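Local coordinates for protein dextranase (Pseudarthrobacter oxydans, PDB 6NZS) that catalyses the endohydrolysis of (1->6)-alpha-D-glucosidic linkages in dextran, as a glycoside hydrolase of family 49, at residues Ser34-Leu39 with Thr55-Pro60; Gly82-Trp87 with Pro182-Met187; Val100-Gly105 with Val148-Gln153; Gly331-Glu336 with Lys359-Trp364. All blocks are in the same frame, centred on the assembly; numbering follows the deposited sequence.

Contact 1: residues Ser34-Leu39 with Thr55-Pro60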
loop_
_atom_site.group_PDB
_atom_site.type_symbol
_atom_site.label_atom_id
_atom_site.label_comp_id
_atom_site.label_asym_id
_atom_site.label_seq_id
_atom_site.Cartn_x
_atom_site.Cartn_y
_atom_site.Cartn_z
ATOM N N SER A 34 11.277 -8.986 14.495
ATOM C CA SER A 34 12.159 -7.860 14.188
ATOM C C SER A 34 13.466 -7.938 14.969
ATOM O O SER A 34 13.469 -8.078 16.195
ATOM C CB SER A 34 11.476 -6.534 14.511
ATOM O OG SER A 34 12.353 -5.433 14.265
ATOM N N SER A 35 14.582 -7.819 14.245
ATOM C CA SER A 35 15.893 -7.726 14.872
ATOM C C SER A 35 16.188 -6.341 15.420
ATOM O O SER A 35 17.174 -6.172 16.146
ATOM C CB SER A 35 16.978 -8.040 13.844
ATOM O OG SER A 35 16.814 -9.352 13.343
ATOM N N PHE A 36 15.355 -5.351 15.115
ATOM C CA PHE A 36 15.748 -3.966 15.297
ATOM C C PHE A 36 14.925 -3.191 16.307
ATOM O O PHE A 36 15.434 -2.196 16.832
ATOM C CB PHE A 36 15.742 -3.242 13.941
ATOM C CG PHE A 36 16.556 -3.956 12.917
ATOM C CD1 PHE A 36 17.934 -3.895 12.973
ATOM C CD2 PHE A 36 15.963 -4.737 11.941
ATOM C CE1 PHE A 36 18.715 -4.574 12.062
ATOM C CE2 PHE A 36 16.749 -5.417 11.022
ATOM C CZ PHE A 36 18.117 -5.335 11.088
ATOM N N TYR A 37 13.697 -3.614 16.612
ATOM C CA TYR A 37 12.815 -2.869 17.506
ATOM C C TYR A 37 12.100 -3.807 18.459
ATOM O O TYR A 37 11.731 -4.923 18.085
ATOM C CB TYR A 37 11.746 -2.095 16.705
ATOM C CG TYR A 37 12.384 -1.207 15.681
ATOM C CD1 TYR A 37 12.922 0.014 16.052
ATOM C CD2 TYR A 37 12.518 -1.612 14.356
ATOM C CE1 TYR A 37 13.550 0.826 15.140
ATOM C CE2 TYR A 37 13.156 -0.800 13.423
ATOM C CZ TYR A 37 13.671 0.417 13.831
ATOM O OH TYR A 37 14.315 1.248 12.948
ATOM N N ASP A 38 11.901 -3.336 19.689
ATOM C CA ASP A 38 11.007 -3.969 20.647
ATOM C C ASP A 38 9.935 -2.967 21.040
ATOM O O ASP A 38 10.215 -1.772 21.163
ATOM C CB ASP A 38 11.755 -4.412 21.909
ATOM C CG ASP A 38 12.678 -5.586 21.655
ATOM O OD1 ASP A 38 12.242 -6.548 20.998
ATOM O OD2 ASP A 38 13.840 -5.548 22.125
ATOM N N LEU A 39 8.712 -3.453 21.244
ATOM C CA LEU A 39 7.583 -2.583 21.553
ATOM C C LEU A 39 6.809 -3.108 22.758
ATOM O O LEU A 39 6.557 -4.311 22.871
ATOM C CB LEU A 39 6.659 -2.486 20.335
ATOM C CG LEU A 39 5.545 -1.445 20.375
ATOM C CD1 LEU A 39 5.316 -0.863 18.985
ATOM C CD2 LEU A 39 4.272 -2.074 20.864
ATOM N N THR A 55 6.663 -7.716 17.364
ATOM C CA THR A 55 7.032 -6.952 16.176
ATOM C C THR A 55 7.496 -7.943 15.118
ATOM O O THR A 55 8.547 -8.582 15.269
ATOM C CB THR A 55 8.097 -5.895 16.461
ATOM O OG1 THR A 55 7.647 -5.029 17.513
ATOM C CG2 THR A 55 8.355 -5.056 15.212
ATOM N N TYR A 56 6.702 -8.062 14.062
ATOM C CA TYR A 56 7.015 -8.870 12.891
ATOM C C TYR A 56 8.067 -8.173 12.041
ATOM O O TYR A 56 8.331 -6.982 12.196
ATOM C CB TYR A 56 5.761 -9.025 12.028
ATOM C CG TYR A 56 4.612 -9.680 12.758
ATOM C CD1 TYR A 56 4.534 -11.062 12.848
ATOM C CD2 TYR A 56 3.605 -8.920 13.359
ATOM C CE1 TYR A 56 3.495 -11.680 13.524
ATOM C CE2 TYR A 56 2.558 -9.528 14.031
ATOM C CZ TYR A 56 2.513 -10.908 14.118
ATOM O OH TYR A 56 1.474 -11.515 14.791
ATOM N N MET A 57 8.657 -8.919 11.104
ATOM C CA MET A 57 9.597 -8.309 10.168
ATOM C C MET A 57 9.567 -9.023 8.820
ATOM O O MET A 57 9.536 -10.258 8.753
ATOM C CB MET A 57 11.037 -8.275 10.712
ATOM C CG MET A 57 11.993 -7.456 9.843
ATOM S SD MET A 57 13.642 -7.280 10.550
ATOM C CE MET A 57 14.258 -8.936 10.319
ATOM N N SER A 58 9.578 -8.232 7.751
ATOM C CA SER A 58 9.682 -8.726 6.386
ATOM C C SER A 58 10.994 -8.241 5.790
ATOM O O SER A 58 11.433 -7.123 6.070
ATOM C CB SER A 58 8.508 -8.196 5.558
ATOM O OG SER A 58 8.702 -8.423 4.176
ATOM N N ILE A 59 11.645 -9.098 5.004
ATOM C CA ILE A 59 12.877 -8.729 4.308
ATOM C C ILE A 59 12.715 -9.061 2.830
ATOM O O ILE A 59 11.870 -9.892 2.456
ATOM C CB ILE A 59 14.124 -9.415 4.925
ATOM C CG1 ILE A 59 14.157 -10.917 4.620
ATOM C CG2 ILE A 59 14.169 -9.181 6.420
ATOM C CD1 ILE A 59 15.458 -11.606 5.098
ATOM N N PRO A 60 13.489 -8.404 1.959
ATOM C CA PRO A 60 13.302 -8.576 0.509
ATOM C C PRO A 60 13.493 -10.024 0.083
ATOM O O PRO A 60 14.500 -10.660 0.410
ATOM C CB PRO A 60 14.375 -7.656 -0.094
ATOM C CG PRO A 60 14.600 -6.607 0.964
ATOM C CD PRO A 60 14.455 -7.336 2.270
HETATM O O HOH W 1 8.062 -5.961 20.100
#
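T55, M57 and S34 meet at one end of the antiparallel beta hairpin made by strands 37-43 and 51-58 of the N-terminal Ig-like domain. S34 precedes the first of these strands, yet its backbone is tied to the second by a nearly straight bond, S34 N to T55 O (2.9 Å, 169° at the hydrogen). Beside this tie the methyl of T55 packs closely, CG2 lying 3.5 Å from S34 CB. The seryl hydroxyl is turned to other work: with OG anti to the backbone N (chi1 178°), S34 forms an ST turn, accepting from F36 N at 3.1 Å and more bent from Y37 N at 3.3 Å, while S86 of strand 84-92 is a further hydrogen-bonding partner. The turn leads into strand 37-43, and the F36 ring lies with its edge toward M57. The methionine begins extended and bends at its last torsion (chi3 72°), which places the sulfur beside the ring in a Met-aromatic contact: SD sits 4.8 Å from the F36 centroid, at the edge and near the ring plane. Farther along the hairpin a water joins the strands, 2.8 Å from L39 N, whose hydrogen it accepts, and 2.8 Å from T55 OG1.

Contact 2: residues Gly82-Trp87 with Pro182-Met187; sequences GLTMSW and PRNSMM
The carboxamide of N184 meets T84 with its oxygen edge: T84 OG1 donates to N184 OD1 over 2.7 Å, in the carbonyl plane and on a lone pair, and a water bound to G82 O donates to the same OD1. The hydroxyl reaches it by taking the crowded position between the T84 backbone N and carbonyl carbon (chi1 69°). The other flat group, the W87 indole, has M85 O in plane at its edge and meets the rings of Y56 and F189, while W87 CB, at the root of the side chain, packs 3.8 Å from M187 CB. Between the segments runs a regular parallel ladder within the N-terminal Ig-like domain, with T84 and S86 each using both N and O; S86 N to S185 O is 2.8 Å. On the face carrying M85, S185 and M187, the doubly bent M187 chain curls its CE to 3.8 Å from M85 CG, and a second water bridges T84 O and S185 OG. Farther out, R183 crosses L83 at about a right angle, R183 CG lying 3.9 Å from L83 CD2. Helix 76-81 ends in a Schellman motif at G82, its A81 O bonded to R183 NH1; strand 51-58 flanks 84-92, strand 144-150 flanks 176-192, and W406 of strand 398-407 packs on S185 and M187.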
loop_
_atom_site.group_PDB
_atom_site.type_symbol
_atom_site.label_atom_id
_atom_site.label_comp_id
_atom_site.label_asym_id
_atom_site.label_seq_id
_atom_site.Cartn_x
_atom_site.Cartn_y
_atom_site.Cartn_z
ATOM N N GLY A 82 20.002 -3.822 2.128
ATOM C CA GLY A 82 19.652 -4.334 3.441
ATOM C C GLY A 82 18.434 -3.683 4.057
ATOM O O GLY A 82 18.370 -3.541 5.280
ATOM N N LEU A 83 17.463 -3.280 3.245
ATOM C CA LEU A 83 16.240 -2.725 3.810
ATOM C C LEU A 83 15.398 -3.822 4.456
ATOM O O LEU A 83 15.364 -4.969 4.004
ATOM C CB LEU A 83 15.409 -2.039 2.727
ATOM C CG LEU A 83 16.083 -0.974 1.865
ATOM C CD1 LEU A 83 15.075 -0.265 0.959
ATOM C CD2 LEU A 83 16.814 0.027 2.723
ATOM N N THR A 84 14.693 -3.460 5.527
ATOM C CA THR A 84 13.720 -4.352 6.139
ATOM C C THR A 84 12.517 -3.525 6.547
ATOM O O THR A 84 12.603 -2.300 6.675
ATOM C CB THR A 84 14.244 -5.075 7.402
ATOM O OG1 THR A 84 14.416 -4.137 8.483
ATOM C CG2 THR A 84 15.565 -5.772 7.129
ATOM N N MET A 85 11.394 -4.208 6.761
ATOM C CA MET A 85 10.184 -3.550 7.248
ATOM C C MET A 85 9.654 -4.326 8.444
ATOM O O MET A 85 9.209 -5.468 8.296
ATOM C CB MET A 85 9.125 -3.421 6.155
ATOM C CG MET A 85 7.827 -2.770 6.664
ATOM S SD MET A 85 6.673 -2.301 5.353
ATOM C CE MET A 85 7.543 -0.910 4.645
ATOM N N SER A 86 9.700 -3.710 9.617
ATOM C CA SER A 86 9.141 -4.288 10.830
ATOM C C SER A 86 7.795 -3.637 11.113
ATOM O O SER A 86 7.558 -2.484 10.744
ATOM C CB SER A 86 10.051 -4.055 12.040
ATOM O OG SER A 86 11.308 -4.699 11.881
ATOM N N TRP A 87 6.904 -4.382 11.763
ATOM C CA TRP A 87 5.616 -3.800 12.131
ATOM C C TRP A 87 5.051 -4.530 13.335
ATOM O O TRP A 87 5.260 -5.735 13.503
ATOM C CB TRP A 87 4.604 -3.804 10.977
ATOM C CG TRP A 87 3.956 -5.143 10.706
ATOM C CD1 TRP A 87 2.741 -5.573 11.159
ATOM C CD2 TRP A 87 4.500 -6.218 9.924
ATOM N NE1 TRP A 87 2.494 -6.852 10.708
ATOM C CE2 TRP A 87 3.561 -7.267 9.949
ATOM C CE3 TRP A 87 5.698 -6.395 9.211
ATOM C CZ2 TRP A 87 3.773 -8.476 9.284
ATOM C CZ3 TRP A 87 5.908 -7.599 8.560
ATOM C CH2 TRP A 87 4.956 -8.624 8.605
ATOM N N PRO A 182 14.109 5.433 7.104
ATOM C CA PRO A 182 14.768 4.376 7.888
ATOM C C PRO A 182 15.177 3.213 6.994
ATOM O O PRO A 182 14.403 2.754 6.151
ATOM C CB PRO A 182 13.682 3.950 8.891
ATOM C CG PRO A 182 12.805 5.174 9.015
ATOM C CD PRO A 182 12.770 5.764 7.640
ATOM N N ARG A 183 16.408 2.727 7.188
ATOM C CA ARG A 183 16.821 1.497 6.510
ATOM C C ARG A 183 15.993 0.319 6.998
ATOM O O ARG A 183 15.545 -0.518 6.200
ATOM C CB ARG A 183 18.298 1.222 6.787
ATOM C CG ARG A 183 18.842 0.032 6.000
ATOM C CD ARG A 183 20.320 -0.274 6.286
ATOM N NE ARG A 183 21.200 0.898 6.198
ATOM C CZ ARG A 183 21.915 1.251 5.129
ATOM N NH1 ARG A 183 21.878 0.544 4.003
ATOM N NH2 ARG A 183 22.680 2.332 5.184
ATOM N N ASN A 184 15.796 0.241 8.311
ATOM C CA ASN A 184 14.962 -0.772 8.940
ATOM C C ASN A 184 13.734 -0.029 9.450
ATOM O O ASN A 184 13.791 0.665 10.470
ATOM C CB ASN A 184 15.746 -1.460 10.052
ATOM C CG ASN A 184 16.983 -2.144 9.524
ATOM O OD1 ASN A 184 16.890 -3.134 8.802
ATOM N ND2 ASN A 184 18.150 -1.604 9.853
ATOM N N SER A 185 12.649 -0.125 8.702
ATOM C CA SER A 185 11.470 0.641 9.065
ATOM C C SER A 185 10.699 -0.041 10.190
ATOM O O SER A 185 10.845 -1.240 10.455
ATOM C CB SER A 185 10.595 0.893 7.841
ATOM O OG SER A 185 10.123 -0.304 7.253
ATOM N N MET A 186 9.875 0.757 10.871
ATOM C CA MET A 186 9.109 0.293 12.024
ATOM C C MET A 186 7.723 0.917 11.949
ATOM O O MET A 186 7.575 2.124 12.178
ATOM C CB MET A 186 9.790 0.674 13.340
ATOM C CG MET A 186 8.982 0.287 14.588
ATOM S SD MET A 186 8.683 -1.495 14.686
ATOM C CE MET A 186 7.601 -1.573 16.114
ATOM N N MET A 187 6.714 0.095 11.648
ATOM C CA MET A 187 5.331 0.535 11.590
ATOM C C MET A 187 4.602 0.077 12.841
ATOM O O MET A 187 4.826 -1.031 13.336
ATOM C CB MET A 187 4.645 -0.079 10.370
ATOM C CG MET A 187 4.212 0.940 9.341
ATOM S SD MET A 187 5.591 1.908 8.719
ATOM C CE MET A 187 6.615 0.583 8.062
HETATM O O HOH W 2 19.103 -4.178 7.718
HETATM O O HOH W 3 11.235 -0.593 4.751
#

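Contact 3: residues Val100-Gly105 with Val148-Gln153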
loop_
_atom_site.group_PDB
_atom_site.type_symbol
_atom_site.label_atom_id
_atom_site.label_comp_id
_atom_site.label_asym_id
_atom_site.label_seq_id
_atom_site.Cartn_x
_atom_site.Cartn_y
_atom_site.Cartn_z
ATOM N N VAL A 100 8.992 2.268 22.426
ATOM C CA VAL A 100 9.704 1.676 21.295
ATOM C C VAL A 100 11.187 1.756 21.598
ATOM O O VAL A 100 11.715 2.846 21.856
ATOM C CB VAL A 100 9.393 2.371 19.960
ATOM C CG1 VAL A 100 10.003 1.560 18.821
ATOM C CG2 VAL A 100 7.895 2.507 19.767
ATOM N N SER A 101 11.857 0.607 21.568
ATOM C CA SER A 101 13.276 0.504 21.873
ATOM C C SER A 101 14.027 0.034 20.636
ATOM O O SER A 101 13.599 -0.911 19.960
ATOM C CB SER A 101 13.511 -0.486 23.011
ATOM O OG SER A 101 12.921 -0.012 24.209
ATOM N N LEU A 102 15.144 0.694 20.351
ATOM C CA LEU A 102 16.029 0.309 19.263
ATOM C C LEU A 102 17.013 -0.725 19.802
ATOM O O LEU A 102 17.641 -0.505 20.844
ATOM C CB LEU A 102 16.764 1.557 18.770
ATOM C CG LEU A 102 17.697 1.454 17.565
ATOM C CD1 LEU A 102 16.984 0.888 16.337
ATOM C CD2 LEU A 102 18.292 2.820 17.251
ATOM N N ARG A 103 17.138 -1.855 19.098
ATOM C CA ARG A 103 17.887 -3.022 19.563
ATOM C C ARG A 103 19.331 -3.052 19.084
ATOM O O ARG A 103 20.074 -3.960 19.474
ATOM C CB ARG A 103 17.215 -4.313 19.074
ATOM C CG ARG A 103 15.875 -4.626 19.710
ATOM C CD ARG A 103 15.324 -5.977 19.237
ATOM N NE ARG A 103 16.243 -7.102 19.457
ATOM C CZ ARG A 103 16.325 -7.804 20.587
ATOM N NH1 ARG A 103 15.557 -7.503 21.625
ATOM N NH2 ARG A 103 17.190 -8.804 20.688
ATOM N N THR A 104 19.745 -2.109 18.242
ATOM C CA THR A 104 20.999 -2.229 17.498
ATOM C C THR A 104 22.232 -1.846 18.304
ATOM O O THR A 104 23.348 -2.114 17.847
ATOM C CB THR A 104 20.948 -1.294 16.296
ATOM O OG1 THR A 104 20.724 0.035 16.779
ATOM C CG2 THR A 104 19.820 -1.688 15.343
ATOM N N GLY A 105 22.068 -1.222 19.463
ATOM C CA GLY A 105 23.174 -0.602 20.158
ATOM C C GLY A 105 23.370 0.860 19.826
ATOM O O GLY A 105 24.156 1.536 20.504
ATOM N N VAL A 148 7.678 4.888 12.897
ATOM C CA VAL A 148 8.534 5.386 13.973
ATOM C C VAL A 148 9.974 5.381 13.464
ATOM O O VAL A 148 10.503 4.325 13.090
ATOM C CB VAL A 148 8.387 4.518 15.234
ATOM C CG1 VAL A 148 9.327 4.987 16.333
ATOM C CG2 VAL A 148 6.935 4.524 15.714
ATOM N N GLU A 149 10.605 6.555 13.433
ATOM C CA GLU A 149 11.836 6.761 12.660
ATOM C C GLU A 149 12.960 7.263 13.568
ATOM O O GLU A 149 13.046 8.460 13.869
ATOM C CB GLU A 149 11.559 7.702 11.488
ATOM C CG GLU A 149 10.275 7.301 10.754
ATOM C CD GLU A 149 10.143 7.819 9.337
ATOM O OE1 GLU A 149 10.947 8.678 8.902
ATOM O OE2 GLU A 149 9.224 7.339 8.651
ATOM N N PHE A 150 13.827 6.349 13.998
ATOM C CA PHE A 150 14.983 6.724 14.806
ATOM C C PHE A 150 16.059 7.307 13.892
ATOM O O PHE A 150 16.443 6.684 12.894
ATOM C CB PHE A 150 15.547 5.495 15.519
ATOM C CG PHE A 150 14.750 5.045 16.714
ATOM C CD1 PHE A 150 13.557 4.345 16.555
ATOM C CD2 PHE A 150 15.218 5.284 17.995
ATOM C CE1 PHE A 150 12.837 3.914 17.661
ATOM C CE2 PHE A 150 14.499 4.856 19.104
ATOM C CZ PHE A 150 13.310 4.175 18.934
ATOM N N GLU A 151 16.544 8.501 14.233
ATOM C CA GLU A 151 17.551 9.172 13.412
ATOM C C GLU A 151 18.754 8.308 13.029
ATOM O O GLU A 151 19.146 8.343 11.848
ATOM C CB GLU A 151 17.970 10.498 14.065
ATOM C CG GLU A 151 18.675 11.446 13.109
ATOM C CD GLU A 151 19.022 12.761 13.772
ATOM O OE1 GLU A 151 18.098 13.434 14.281
ATOM O OE2 GLU A 151 20.220 13.114 13.792
ATOM N N PRO A 152 19.368 7.522 13.925
ATOM C CA PRO A 152 20.520 6.701 13.507
ATOM C C PRO A 152 20.190 5.628 12.481
ATOM O O PRO A 152 21.121 5.078 11.876
ATOM C CB PRO A 152 21.015 6.071 14.819
ATOM C CG PRO A 152 20.398 6.871 15.901
ATOM C CD PRO A 152 19.129 7.432 15.379
ATOM N N GLN A 153 18.911 5.305 12.270
ATOM C CA GLN A 153 18.507 4.330 11.265
ATOM C C GLN A 153 18.306 4.939 9.882
ATOM O O GLN A 153 18.161 4.191 8.908
ATOM C CB GLN A 153 17.240 3.605 11.737
ATOM C CG GLN A 153 17.541 2.489 12.721
ATOM C CD GLN A 153 18.253 1.344 12.046
ATOM O OE1 GLN A 153 17.810 0.862 11.006
ATOM N NE2 GLN A 153 19.381 0.927 12.602
#
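F150 and L102 form the tight heart of this contact, in which strands 100-102 and 148-150 lie in facing layers of the Ig-like domain, their axes 9.4 Å apart at closest approach. L102 CB stands over one face of the ring in a CH-pi contact, 4.2 Å from the centroid and displaced toward the rim, and L102 CD2 lies past the rim on the same side, 4.0 Å from F150 CD2. The other methyl, L102 CD1, comes equally near to Q153 CG, at 4.0 Å. The ring's edge is occupied too: V100 O lies in its plane, 3.6 Å from F150 CZ, and V100 CG1, held anti to its own backbone N (chi1 -171°), comes to 3.9 Å from F150 CE1. Packing thins at the valine pair, where V100 and V148 touch lightly through their CG1 methyls at 4.3 Å, and at partly exposed T104, which meets Q153 through its methyl, T104 CG2 to Q153 NE2 at 3.8 Å; its hydroxyl and Q153 NE2 are both bonded to Q106 OE1, and Q153 OE1 pairs with N184 ND2. No hydrogen bond crosses between the segments. Cohesion therefore rests on buried apolar surface and on the weakly polar ring, whose hydrogen-bearing edge is probably favourable to the V100 carbonyl, while the amide polarity of Q153 is met elsewhere.

Contact 4: residues Gly331-Glu336 with Lys359-Trp364; sequences GVTVAE and KQVGSW
K359 and G331 supply the one side-chain hydrogen bond between the segments: K359 NZ donates to G331 O at 3.0 Å. The ammonium also bonds N357 O and forms a salt bridge with E191, which probably compensates this buried charge. A bend at the second torsion (chi2 92°) swings the lysine back over T333, whose OG1 lies 3.6 Å from K359 CD. Four backbone bonds follow in parallel register, from K359 N to V332 O through to E336 N to V361 O; the shortest, V334 N to K359 O, measures 2.8 Å and is nearly straight at 171°. On the face bearing T333, A335 and V361, V361 CG2 touches both A335 CB (3.6 Å) and T333 CG2 (3.8 Å), and M85 and W87 of the N-terminal domain cover V361. Past the strands, E336 CG meets the edge of the W364 indole, 4.1 Å from W364 CD1, and S58 OG binds both E336 OE1 and W364 NE1, while E336 OE2 bonds S62 OG. Q360 NE2, on the other face, donates to S363 OG at 2.9 Å. Paired residues lie 26 apart in sequence, as T333 and K359 do: stacked parallel strands from successive coils, the signature of the right-handed beta-helix characteristic of family 49.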
loop_
_atom_site.group_PDB
_atom_site.type_symbol
_atom_site.label_atom_id
_atom_site.label_comp_id
_atom_site.label_asym_id
_atom_site.label_seq_id
_atom_site.Cartn_x
_atom_site.Cartn_y
_atom_site.Cartn_z
ATOM N N GLY A 331 -9.212 -5.491 8.746
ATOM C CA GLY A 331 -8.310 -5.915 9.801
ATOM C C GLY A 331 -6.982 -6.488 9.352
ATOM O O GLY A 331 -5.941 -6.185 9.943
ATOM N N VAL A 332 -7.012 -7.312 8.303
ATOM C CA VAL A 332 -5.872 -8.163 7.974
ATOM C C VAL A 332 -4.674 -7.347 7.506
ATOM O O VAL A 332 -4.804 -6.262 6.915
ATOM C CB VAL A 332 -6.251 -9.235 6.932
ATOM C CG1 VAL A 332 -7.348 -10.148 7.474
ATOM C CG2 VAL A 332 -6.699 -8.590 5.642
ATOM N N THR A 333 -3.490 -7.902 7.752
ATOM C CA THR A 333 -2.228 -7.411 7.210
ATOM C C THR A 333 -1.797 -8.414 6.157
ATOM O O THR A 333 -1.616 -9.595 6.469
ATOM C CB THR A 333 -1.163 -7.339 8.306
ATOM O OG1 THR A 333 -1.578 -6.412 9.315
ATOM C CG2 THR A 333 0.183 -6.870 7.754
ATOM N N VAL A 334 -1.634 -7.943 4.926
ATOM C CA VAL A 334 -1.130 -8.747 3.816
ATOM C C VAL A 334 0.355 -8.442 3.672
ATOM O O VAL A 334 0.736 -7.298 3.390
ATOM C CB VAL A 334 -1.897 -8.432 2.520
ATOM C CG1 VAL A 334 -1.257 -9.146 1.326
ATOM C CG2 VAL A 334 -3.362 -8.832 2.682
ATOM N N ALA A 335 1.204 -9.447 3.883
ATOM C CA ALA A 335 2.648 -9.263 3.894
ATOM C C ALA A 335 3.300 -10.017 2.746
ATOM O O ALA A 335 2.862 -11.112 2.379
ATOM C CB ALA A 335 3.245 -9.763 5.209
ATOM N N GLU A 336 4.363 -9.429 2.202
ATOM C CA GLU A 336 5.240 -10.088 1.240
ATOM C C GLU A 336 4.516 -10.766 0.072
ATOM O O GLU A 336 4.706 -11.962 -0.180
ATOM C CB GLU A 336 6.172 -11.065 1.942
ATOM C CG GLU A 336 7.611 -10.634 1.931
ATOM C CD GLU A 336 8.485 -11.488 2.820
ATOM O OE1 GLU A 336 8.832 -11.045 3.931
ATOM O OE2 GLU A 336 8.838 -12.596 2.388
ATOM N N LYS A 359 -3.977 -3.533 5.847
ATOM C CA LYS A 359 -2.596 -3.110 5.648
ATOM C C LYS A 359 -1.886 -4.042 4.677
ATOM O O LYS A 359 -2.133 -5.251 4.653
ATOM C CB LYS A 359 -1.784 -3.084 6.950
ATOM C CG LYS A 359 -2.433 -2.313 8.092
ATOM C CD LYS A 359 -3.280 -3.263 8.967
ATOM C CE LYS A 359 -4.146 -2.518 9.926
ATOM N NZ LYS A 359 -4.859 -3.514 10.753
ATOM N N GLN A 360 -0.984 -3.465 3.887
ATOM C CA GLN A 360 -0.091 -4.220 3.018
ATOM C C GLN A 360 1.339 -3.820 3.353
ATOM O O GLN A 360 1.663 -2.631 3.357
ATOM C CB GLN A 360 -0.416 -3.924 1.550
ATOM C CG GLN A 360 0.413 -4.692 0.545
ATOM C CD GLN A 360 0.002 -4.359 -0.882
ATOM O OE1 GLN A 360 -1.163 -4.020 -1.162
ATOM N NE2 GLN A 360 0.950 -4.426 -1.787
ATOM N N VAL A 361 2.182 -4.807 3.677
ATOM C CA VAL A 361 3.556 -4.574 4.117
ATOM C C VAL A 361 4.500 -5.488 3.347
ATOM O O VAL A 361 4.104 -6.536 2.834
ATOM C CB VAL A 361 3.751 -4.791 5.639
ATOM C CG1 VAL A 361 2.862 -3.851 6.431
ATOM C CG2 VAL A 361 3.463 -6.234 6.034
ATOM N N GLY A 362 5.768 -5.092 3.290
ATOM C CA GLY A 362 6.760 -5.961 2.668
ATOM C C GLY A 362 6.580 -6.169 1.178
ATOM O O GLY A 362 6.795 -7.283 0.677
ATOM N N SER A 363 6.242 -5.113 0.446
ATOM C CA SER A 363 5.978 -5.209 -0.993
ATOM C C SER A 363 7.262 -4.930 -1.782
ATOM O O SER A 363 7.419 -3.916 -2.467
ATOM C CB SER A 363 4.851 -4.263 -1.382
ATOM O OG SER A 363 3.630 -4.662 -0.780
ATOM N N TRP A 364 8.198 -5.879 -1.688
ATOM C CA TRP A 364 9.533 -5.662 -2.241
ATOM C C TRP A 364 9.591 -5.832 -3.756
ATOM O O TRP A 364 10.300 -5.080 -4.431
ATOM C CB TRP A 364 10.523 -6.610 -1.568
ATOM C CG TRP A 364 10.478 -6.539 -0.074
ATOM C CD1 TRP A 364 9.949 -7.470 0.782
ATOM C CD2 TRP A 364 10.979 -5.477 0.747
ATOM N NE1 TRP A 364 10.099 -7.056 2.083
ATOM C CE2 TRP A 364 10.727 -5.838 2.093
ATOM C CE3 TRP A 364 11.624 -4.266 0.481
ATOM C CZ2 TRP A 364 11.092 -5.021 3.168
ATOM C CZ3 TRP A 364 11.989 -3.448 1.549
ATOM C CH2 TRP A 364 11.720 -3.832 2.875
#

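Together the four contacts trace a path from the far layer of the Ig-like domain into the beta-solenoid. Contacts 1, 2 and 3 lie within that N-terminal domain, contact 4 in the solenoid. Contact 1 closes first along the chain; contact 3 then falls within the span bridged by contact 2, and contact 4 comes last. Contacts 1 and 2, with centres about 7 Å apart, lie on strands 51-58 and 84-92, which are neighbours in the sheet; contact 3 joins both through strands 96-102 and 144-150. Contacts 3 and 4 do not touch, their nearest atoms being about 11 Å apart, whereas contacts 1 and 2 both reach contact 4. Strands 51-58 and 84-92 thus contribute to the interface between the two domains.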